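Local coordinates for uncharacterized protein (PDB 5AZ0) that probably catalyses the NADPH-dependent reduction of aldehydes and ketones, as an aldo-keto reductase of the silkworm, at residues V105-Y109 and M341-K345; G146-K150 and Q319-N323; N176-Q181 and N323-D327. All coordinates share one frame; numbering follows the deposited sequence.

Interaction 1 (V105-Y109 and M341-K345)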
loop_
_atom_site.group_PDB
_atom_site.type_symbol
_atom_site.label_atom_id
_atom_site.label_comp_id
_atom_site.label_asym_id
_atom_site.label_seq_id
_atom_site.Cartn_x
_atom_site.Cartn_y
_atom_site.Cartn_z
ATOM N N VAL A 105 -6.935 4.712 -7.900
ATOM C CA VAL A 105 -7.291 5.220 -9.240
ATOM C C VAL A 105 -5.973 5.276 -10.005
ATOM O O VAL A 105 -4.955 5.979 -9.555
ATOM C CB VAL A 105 -7.815 6.653 -9.111
ATOM C CG1 VAL A 105 -8.022 7.351 -10.465
ATOM C CG2 VAL A 105 -9.135 6.622 -8.342
ATOM N N TRP A 106 -5.982 4.668 -11.186
ATOM C CA TRP A 106 -4.802 4.559 -12.011
ATOM C C TRP A 106 -4.573 5.761 -12.920
ATOM O O TRP A 106 -5.386 6.738 -12.949
ATOM C CB TRP A 106 -4.930 3.243 -12.816
ATOM C CG TRP A 106 -3.672 2.632 -13.429
ATOM C CD1 TRP A 106 -3.412 2.510 -14.773
ATOM C CD2 TRP A 106 -2.565 2.012 -12.757
ATOM N NE1 TRP A 106 -2.205 1.878 -14.976
ATOM C CE2 TRP A 106 -1.662 1.541 -13.776
ATOM C CE3 TRP A 106 -2.225 1.823 -11.428
ATOM C CZ2 TRP A 106 -0.468 0.901 -13.483
ATOM C CZ3 TRP A 106 -1.041 1.171 -11.109
ATOM C CH2 TRP A 106 -0.160 0.709 -12.134
ATOM N N GLN A 107 -3.482 5.684 -13.713
ATOM C CA GLN A 107 -2.824 6.850 -14.377
ATOM C C GLN A 107 -3.619 7.447 -15.473
ATOM O O GLN A 107 -3.493 8.666 -15.751
ATOM C CB GLN A 107 -1.431 6.484 -14.940
ATOM C CG GLN A 107 -0.346 6.372 -13.870
ATOM C CD GLN A 107 -0.509 5.215 -12.902
ATOM O OE1 GLN A 107 -1.202 5.346 -11.906
ATOM N NE2 GLN A 107 0.184 4.127 -13.128
ATOM N N HIS A 108 -4.537 6.647 -16.037
ATOM C CA HIS A 108 -5.443 7.206 -17.077
ATOM C C HIS A 108 -6.692 7.856 -16.612
ATOM O O HIS A 108 -7.469 8.374 -17.441
ATOM C CB HIS A 108 -5.711 6.195 -18.189
ATOM C CG HIS A 108 -6.401 4.952 -17.755
ATOM N ND1 HIS A 108 -5.836 4.056 -16.893
ATOM C CD2 HIS A 108 -7.582 4.403 -18.145
ATOM C CE1 HIS A 108 -6.639 3.012 -16.752
ATOM N NE2 HIS A 108 -7.689 3.191 -17.520
ATOM N N TYR A 109 -6.872 7.974 -15.292
ATOM C CA TYR A 109 -8.106 8.625 -14.787
ATOM C C TYR A 109 -7.714 9.859 -13.977
ATOM O O TYR A 109 -8.139 10.028 -12.808
ATOM C CB TYR A 109 -8.924 7.525 -13.978
ATOM C CG TYR A 109 -9.659 6.564 -14.869
ATOM C CD1 TYR A 109 -10.793 6.963 -15.527
ATOM C CD2 TYR A 109 -9.224 5.276 -15.107
ATOM C CE1 TYR A 109 -11.452 6.138 -16.415
ATOM C CE2 TYR A 109 -9.931 4.405 -15.992
ATOM C CZ TYR A 109 -11.014 4.850 -16.636
ATOM O OH TYR A 109 -11.747 4.043 -17.490
ATOM N N MET A 341 0.623 -2.730 -17.890
ATOM C CA MET A 341 0.649 -1.553 -17.054
ATOM C C MET A 341 -0.276 -0.463 -17.595
ATOM O O MET A 341 -0.249 0.661 -17.090
ATOM C CB MET A 341 2.085 -1.023 -16.983
ATOM C CG MET A 341 3.149 -2.083 -16.696
ATOM S SD MET A 341 2.897 -2.987 -15.200
ATOM C CE MET A 341 2.875 -1.650 -14.012
ATOM N N ARG A 342 -1.089 -0.775 -18.616
ATOM C CA ARG A 342 -1.915 0.227 -19.303
ATOM C C ARG A 342 -3.385 -0.181 -19.609
ATOM O O ARG A 342 -4.256 0.668 -19.609
ATOM C CB ARG A 342 -1.247 0.604 -20.634
ATOM C CG ARG A 342 -0.053 1.529 -20.538
ATOM C CD ARG A 342 0.575 1.877 -21.917
ATOM N NE ARG A 342 1.064 0.752 -22.731
ATOM C CZ ARG A 342 0.458 0.183 -23.803
ATOM N NH1 ARG A 342 -0.740 0.565 -24.268
ATOM N NH2 ARG A 342 1.064 -0.836 -24.430
ATOM N N LYS A 343 -3.619 -1.448 -19.970
ATOM C CA LYS A 343 -4.922 -1.953 -20.461
ATOM C C LYS A 343 -5.116 -3.319 -19.875
ATOM O O LYS A 343 -4.240 -4.151 -19.970
ATOM C CB LYS A 343 -4.953 -2.087 -21.988
ATOM C CG LYS A 343 -4.973 -0.754 -22.717
ATOM C CD LYS A 343 -4.796 -0.885 -24.251
ATOM C CE LYS A 343 -5.415 0.337 -24.912
ATOM N NZ LYS A 343 -4.919 0.645 -26.257
ATOM N N TRP A 344 -6.269 -3.553 -19.257
ATOM C CA TRP A 344 -6.570 -4.859 -18.657
ATOM C C TRP A 344 -8.107 -4.984 -18.417
ATOM O O TRP A 344 -8.831 -3.965 -18.425
ATOM C CB TRP A 344 -5.773 -5.038 -17.334
ATOM C CG TRP A 344 -6.258 -4.064 -16.200
ATOM C CD1 TRP A 344 -7.182 -4.328 -15.220
ATOM C CD2 TRP A 344 -5.851 -2.699 -16.001
ATOM N NE1 TRP A 344 -7.370 -3.224 -14.429
ATOM C CE2 TRP A 344 -6.578 -2.205 -14.892
ATOM C CE3 TRP A 344 -4.933 -1.859 -16.637
ATOM C CZ2 TRP A 344 -6.418 -0.916 -14.412
ATOM C CZ3 TRP A 344 -4.793 -0.566 -16.174
ATOM C CH2 TRP A 344 -5.548 -0.105 -15.055
ATOM N N LYS A 345 -8.563 -6.210 -18.145
ATOM C CA LYS A 345 -9.934 -6.487 -17.706
ATOM C C LYS A 345 -9.951 -6.908 -16.212
ATOM O O LYS A 345 -8.974 -7.485 -15.719
ATOM C CB LYS A 345 -10.610 -7.558 -18.636
ATOM C CG LYS A 345 -10.514 -9.038 -18.189
ATOM C CD LYS A 345 -11.575 -9.946 -18.835
ATOM C CE LYS A 345 -11.718 -11.297 -18.121
ATOM N NZ LYS A 345 -12.429 -11.199 -16.807
#
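W106 supplies the hydrogen bond between V105-Y109 and M341-K345: its NE1 donates to the carbonyl O of M341 over 3.1 Å, somewhat bent. With CG opposite the backbone N (chi1 -161°), the indole extends toward the tail. The oxygen lies at the indole edge, almost in the ring plane, yet NE1 stands 51° above the plane of the carbonyl, off any lone pair.

W344 turns the edge of its six-membered ring to the face of the W106 pyrrole ring, a T-shaped pair with planes at 85° and centroids 4.9 Å apart. CH2 of W344 leads, 3.4 Å from CD1 of W106, and CZ3 follows beside NE1. That same CH2 reaches CE1 of H108 at 3.7 Å, near the imidazole plane, completing an aromatic cluster of three. The side-chain amide of Q107 takes the opposite face of the W106 indole, its NE2 lying 3.2 Å above the ring plane.

In the (β/α)8 barrel of this family, the loops that follow the strands surround the active-site mouth. V105-Y109 is one of them: it leaves strand 100-105 in a type I turn, closed by a backbone bond from Y109 N to W106 O, and the C-terminal tail folds back against it. F74 stacks on W106, while R76 makes a cation-pi contact with W344.

Among apolar contacts, the methyl CE of M341 approaches CZ2 of W106 at 4.2 Å. Charged ends go to the loop after strand 133-136: R342 NH1 bonds to Q144 O, and K343 NZ forms a salt bridge with E145.

Interaction 2 (G146-K150 and Q319-N323)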
loop_
_atom_site.group_PDB
_atom_site.type_symbol
_atom_site.label_atom_id
_atom_site.label_comp_id
_atom_site.label_asym_id
_atom_site.label_seq_id
_atom_site.Cartn_x
_atom_site.Cartn_y
_atom_site.Cartn_z
ATOM N N GLY A 146 -0.033 5.280 -23.562
ATOM C CA GLY A 146 1.316 5.638 -23.155
ATOM C C GLY A 146 1.578 7.095 -23.391
ATOM O O GLY A 146 2.684 7.497 -23.240
ATOM N N VAL A 147 0.574 7.896 -23.741
ATOM C CA VAL A 147 0.770 9.320 -23.921
ATOM C C VAL A 147 0.796 10.052 -22.549
ATOM O O VAL A 147 -0.053 9.861 -21.696
ATOM C CB VAL A 147 -0.329 9.933 -24.801
ATOM C CG1 VAL A 147 -0.193 11.438 -24.902
ATOM C CG2 VAL A 147 -0.330 9.320 -26.212
ATOM N N ASP A 148 1.770 10.923 -22.366
ATOM C CA ASP A 148 1.841 11.737 -21.206
ATOM C C ASP A 148 0.832 12.807 -21.336
ATOM O O ASP A 148 0.963 13.638 -22.231
ATOM C CB ASP A 148 3.236 12.343 -21.055
ATOM C CG ASP A 148 3.450 12.996 -19.663
ATOM O OD1 ASP A 148 2.464 13.093 -18.919
ATOM O OD2 ASP A 148 4.597 13.382 -19.305
ATOM N N GLU A 149 -0.174 12.843 -20.429
ATOM C CA GLU A 149 -1.250 13.823 -20.539
ATOM C C GLU A 149 -0.900 15.052 -19.859
ATOM O O GLU A 149 -1.604 16.017 -20.003
ATOM C CB GLU A 149 -2.603 13.237 -20.036
ATOM C CG GLU A 149 -2.956 12.039 -20.908
ATOM C CD GLU A 149 -4.288 11.383 -20.691
ATOM O OE1 GLU A 149 -4.568 10.866 -19.602
ATOM O OE2 GLU A 149 -5.014 11.290 -21.677
ATOM N N LYS A 150 0.201 15.034 -19.091
ATOM C CA LYS A 150 0.709 16.228 -18.426
ATOM C C LYS A 150 -0.342 16.888 -17.630
ATOM O O LYS A 150 -0.478 18.097 -17.647
ATOM C CB LYS A 150 1.335 17.186 -19.465
ATOM C CG LYS A 150 2.513 16.505 -20.223
ATOM C CD LYS A 150 3.153 17.433 -21.291
ATOM C CE LYS A 150 4.340 16.734 -21.956
ATOM N NZ LYS A 150 5.182 17.716 -22.698
ATOM N N GLN A 319 10.011 6.595 -16.111
ATOM C CA GLN A 319 10.973 7.758 -15.966
ATOM C C GLN A 319 10.752 8.948 -16.851
ATOM O O GLN A 319 10.825 10.067 -16.353
ATOM C CB GLN A 319 12.441 7.380 -16.110
ATOM C CG GLN A 319 12.929 6.335 -15.113
ATOM C CD GLN A 319 14.464 6.266 -14.975
ATOM O OE1 GLN A 319 14.983 5.885 -13.917
ATOM N NE2 GLN A 319 15.183 6.596 -16.057
ATOM N N PRO A 320 10.444 8.742 -18.145
ATOM C CA PRO A 320 10.245 9.927 -19.033
ATOM C C PRO A 320 8.962 10.721 -18.808
ATOM O O PRO A 320 8.775 11.759 -19.466
ATOM C CB PRO A 320 10.194 9.338 -20.452
ATOM C CG PRO A 320 10.447 7.894 -20.313
ATOM C CD PRO A 320 10.361 7.467 -18.868
ATOM N N TYR A 321 8.067 10.285 -17.897
ATOM C CA TYR A 321 6.756 10.998 -17.739
ATOM C C TYR A 321 6.865 12.101 -16.759
ATOM O O TYR A 321 7.565 11.993 -15.777
ATOM C CB TYR A 321 5.640 9.969 -17.376
ATOM C CG TYR A 321 5.378 9.081 -18.558
ATOM C CD1 TYR A 321 6.119 7.981 -18.773
ATOM C CD2 TYR A 321 4.377 9.418 -19.488
ATOM C CE1 TYR A 321 5.937 7.222 -19.918
ATOM C CE2 TYR A 321 4.155 8.675 -20.627
ATOM C CZ TYR A 321 4.941 7.595 -20.845
ATOM O OH TYR A 321 4.728 6.836 -21.962
ATOM N N GLU A 322 6.147 13.176 -16.974
ATOM C CA GLU A 322 6.102 14.189 -15.969
ATOM C C GLU A 322 5.565 13.606 -14.616
ATOM O O GLU A 322 4.734 12.670 -14.584
ATOM C CB GLU A 322 5.299 15.373 -16.472
ATOM C CG GLU A 322 6.057 16.121 -17.599
ATOM C CD GLU A 322 5.472 17.451 -18.059
ATOM O OE1 GLU A 322 4.436 17.947 -17.520
ATOM O OE2 GLU A 322 6.069 17.991 -19.012
ATOM N N ASN A 323 6.128 14.085 -13.512
ATOM C CA ASN A 323 5.764 13.640 -12.154
ATOM C C ASN A 323 6.182 12.237 -11.780
ATOM O O ASN A 323 5.910 11.765 -10.659
ATOM C CB ASN A 323 4.269 13.891 -11.884
ATOM C CG ASN A 323 3.938 15.348 -11.793
ATOM O OD1 ASN A 323 3.048 15.883 -12.474
ATOM N ND2 ASN A 323 4.559 15.987 -10.874
HETATM O O HOH W 1 2.469 12.738 -16.191
HETATM O O HOH W 2 6.551 13.698 -21.046
HETATM O O HOH W 3 7.763 16.395 -20.938
#
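D148 lays its CB beside Y321, 3.5 Å from CD2 of the phenol ring, and its CG continues past the same atom. The two side chains run in opposite directions. Because CG of D148 is anti to its own nitrogen (chi1 -168°), the carboxylate is carried on toward the backbone of Q319-N323, and its two oxygens then divide the work.

OD2 accepts from the backbone N of E322 over 2.8 Å, on the syn side of the carboxylate, in an almost straight bond (174°). A water donates to OD2 as well and reaches P320 O only weakly. OD1 turns back to its own loop, accepting from K150 N at 3.0 Å to close an Asx turn; a second water lies 2.8 Å from this OD1 and also close to E322 O. One carboxylate thus both shapes its loop and fastens it to the tail.

At the far end of the phenol, Y321 OH donates to G146 O in the ring plane, though the modelled separation is so short that its exact value is doubtful. K150 passes its extended chain obliquely across the carboxylate of E322, where CG comes within 3.6 Å of OE1. The salt bridge from K150 NZ to E322 OE2 is long, at 3.8 Å, and a water donating to OE2 offers NZ a weak acceptor too. This positive charge probably eases the closeness of the D148 and E322 carboxylates.

The contact is a surface one, its centre about 22 Å from the centre of the chain, and joins the loop between strand 133-136 and helix 153-165 to the long C-terminal segment beyond helix 297-304.

Interaction 3 (N176-Q181 and N323-D327)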
loop_
_atom_site.group_PDB
_atom_site.type_symbol
_atom_site.label_atom_id
_atom_site.label_comp_id
_atom_site.label_asym_id
_atom_site.label_seq_id
_atom_site.Cartn_x
_atom_site.Cartn_y
_atom_site.Cartn_z
ATOM N N ASN A 176 3.030 6.864 -3.803
ATOM C CA ASN A 176 4.246 7.177 -4.516
ATOM C C ASN A 176 4.533 8.646 -4.744
ATOM O O ASN A 176 5.051 8.991 -5.787
ATOM C CB ASN A 176 4.293 6.440 -5.817
ATOM C CG ASN A 176 4.182 4.936 -5.645
ATOM O OD1 ASN A 176 5.051 4.276 -5.058
ATOM N ND2 ASN A 176 3.117 4.378 -6.196
ATOM N N PHE A 177 4.156 9.501 -3.799
ATOM C CA PHE A 177 4.442 10.904 -3.920
ATOM C C PHE A 177 5.810 11.084 -3.232
ATOM O O PHE A 177 6.027 10.537 -2.128
ATOM C CB PHE A 177 3.366 11.766 -3.228
ATOM C CG PHE A 177 2.210 12.170 -4.128
ATOM C CD1 PHE A 177 1.607 11.260 -4.944
ATOM C CD2 PHE A 177 1.774 13.466 -4.153
ATOM C CE1 PHE A 177 0.618 11.675 -5.819
ATOM C CE2 PHE A 177 0.771 13.887 -4.963
ATOM C CZ PHE A 177 0.204 12.971 -5.832
ATOM N N ASN A 178 6.715 11.858 -3.838
ATOM C CA ASN A 178 7.990 12.136 -3.182
ATOM C C ASN A 178 7.805 13.381 -2.293
ATOM O O ASN A 178 6.746 13.963 -2.242
ATOM C CB ASN A 178 9.137 12.302 -4.217
ATOM C CG ASN A 178 8.942 13.495 -5.132
ATOM O OD1 ASN A 178 8.341 14.516 -4.772
ATOM N ND2 ASN A 178 9.376 13.342 -6.359
ATOM N N ILE A 179 8.880 13.845 -1.637
ATOM C CA ILE A 179 8.735 14.857 -0.606
ATOM C C ILE A 179 8.359 16.165 -1.214
ATOM O O ILE A 179 7.525 16.917 -0.651
ATOM C CB ILE A 179 10.028 14.932 0.275
ATOM C CG1 ILE A 179 9.818 15.849 1.471
ATOM C CG2 ILE A 179 11.303 15.345 -0.563
ATOM C CD1 ILE A 179 10.968 15.746 2.489
ATOM N N GLU A 180 8.858 16.436 -2.434
ATOM C CA GLU A 180 8.529 17.640 -3.185
ATOM C C GLU A 180 7.051 17.653 -3.576
ATOM O O GLU A 180 6.323 18.648 -3.474
ATOM C CB GLU A 180 9.433 17.703 -4.473
ATOM C CG GLU A 180 10.951 17.923 -4.254
ATOM C CD GLU A 180 11.813 16.670 -4.024
ATOM O OE1 GLU A 180 11.312 15.533 -4.072
ATOM O OE2 GLU A 180 13.032 16.830 -3.751
ATOM N N GLN A 181 6.603 16.519 -4.106
ATOM C CA GLN A 181 5.129 16.381 -4.464
ATOM C C GLN A 181 4.215 16.501 -3.213
ATOM O O GLN A 181 3.202 17.215 -3.213
ATOM C CB GLN A 181 4.929 15.057 -5.172
ATOM C CG GLN A 181 5.610 15.062 -6.555
ATOM C CD GLN A 181 5.727 13.702 -7.154
ATOM O OE1 GLN A 181 5.860 12.714 -6.439
ATOM N NE2 GLN A 181 5.658 13.629 -8.489
ATOM N N ASN A 323 6.128 14.085 -13.512
ATOM C CA ASN A 323 5.764 13.640 -12.154
ATOM C C ASN A 323 6.182 12.237 -11.780
ATOM O O ASN A 323 5.910 11.765 -10.659
ATOM C CB ASN A 323 4.269 13.891 -11.884
ATOM C CG ASN A 323 3.938 15.348 -11.793
ATOM O OD1 ASN A 323 3.048 15.883 -12.474
ATOM N ND2 ASN A 323 4.559 15.987 -10.874
ATOM N N TYR A 324 6.959 11.575 -12.629
ATOM C CA TYR A 324 7.643 10.409 -12.165
ATOM C C TYR A 324 8.380 10.746 -10.869
ATOM O O TYR A 324 9.086 11.769 -10.804
ATOM C CB TYR A 324 8.666 9.967 -13.141
ATOM C CG TYR A 324 9.445 8.747 -12.709
ATOM C CD1 TYR A 324 8.906 7.474 -12.815
ATOM C CD2 TYR A 324 10.762 8.848 -12.290
ATOM C CE1 TYR A 324 9.610 6.335 -12.462
ATOM C CE2 TYR A 324 11.495 7.731 -11.956
ATOM C CZ TYR A 324 10.933 6.463 -12.034
ATOM O OH TYR A 324 11.686 5.313 -11.722
ATOM N N PRO A 325 8.194 9.921 -9.820
ATOM C CA PRO A 325 8.572 10.414 -8.486
ATOM C C PRO A 325 10.000 10.137 -8.074
ATOM O O PRO A 325 10.505 10.843 -7.235
ATOM C CB PRO A 325 7.589 9.678 -7.532
ATOM C CG PRO A 325 7.280 8.403 -8.274
ATOM C CD PRO A 325 7.262 8.762 -9.751
ATOM N N PHE A 326 10.606 9.111 -8.628
ATOM C CA PHE A 326 11.887 8.662 -8.149
ATOM C C PHE A 326 13.065 9.343 -8.905
ATOM O O PHE A 326 12.860 9.997 -9.942
ATOM C CB PHE A 326 11.967 7.147 -8.272
ATOM C CG PHE A 326 10.757 6.409 -7.754
ATOM C CD1 PHE A 326 10.101 6.800 -6.561
ATOM C CD2 PHE A 326 10.261 5.317 -8.461
ATOM C CE1 PHE A 326 9.004 6.094 -6.092
ATOM C CE2 PHE A 326 9.176 4.610 -7.996
ATOM C CZ PHE A 326 8.549 5.002 -6.807
ATOM N N ASP A 327 14.274 9.160 -8.383
ATOM C CA ASP A 327 15.510 9.690 -9.047
ATOM C C ASP A 327 15.653 9.016 -10.383
ATOM O O ASP A 327 15.435 7.849 -10.473
ATOM C CB ASP A 327 16.791 9.462 -8.185
ATOM C CG ASP A 327 16.895 10.456 -6.998
ATOM O OD1 ASP A 327 16.237 11.536 -7.013
ATOM O OD2 ASP A 327 17.632 10.148 -6.028
#
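N178 ND2 donates to P325 O over 2.9 Å in a nearly straight bond (171°), lying on a lone pair of the carbonyl, and the acceptor sits in the amide plane of N178. The first torsion, chi1 64°, places CG between the backbone N and carbonyl carbon, where the amide can make two bonds: ND2 faces the tail, while OD1 receives the backbone N of Q181 at 2.7 Å.

Q181 divides its amide in the same way. NE2 reaches across to N323 O at 2.9 Å, tilted 25° from the carbonyl plane, and OE1 accepts from N178 N. A leucine here would probably leave N323 O without this donor and N178 N without its side-chain acceptor, weakening both the join and the helix start.

P325 packs beside these bonds. Its CB sits 3.2 Å from N176 O and also meets OE1 of Q181. The ring of F326 carries P325 CG over one face, offset toward the rim, and turns its edge to N176 OD1, 4.0 Å from CZ; the stronger partner of that OD1 is Y223 OH, while N176 ND2 is held by H137 O.

N178 at the N-cap and Q181 three residues on make reciprocal side-chain-to-backbone bonds, a capping box, opening helix 179-188 just after barrel strand 172-175.

How the interactions relate
Taken together, the three contacts show how one C-terminal segment can be tied to successive barrel loops, those after strands 100-105, 133-136 and 172-175, which in this family surround the active-site mouth. Interactions 2 and 3 share N323, their centres about 13 Å apart, and pack through Q319 N against Y324 CD1 at 3.6 Å. Interactions 1 and 2, with centres about 14 Å apart, meet where R342 CD comes within 3.8 Å of G146 N. Interactions 1 and 3 do not touch, their nearest atoms about 7 Å apart, but H137 meets W106 and N176. A bound acetate, probably from the crystallisation liquor, lies about 3 Å from the F326 side chain and may mark a pocket there.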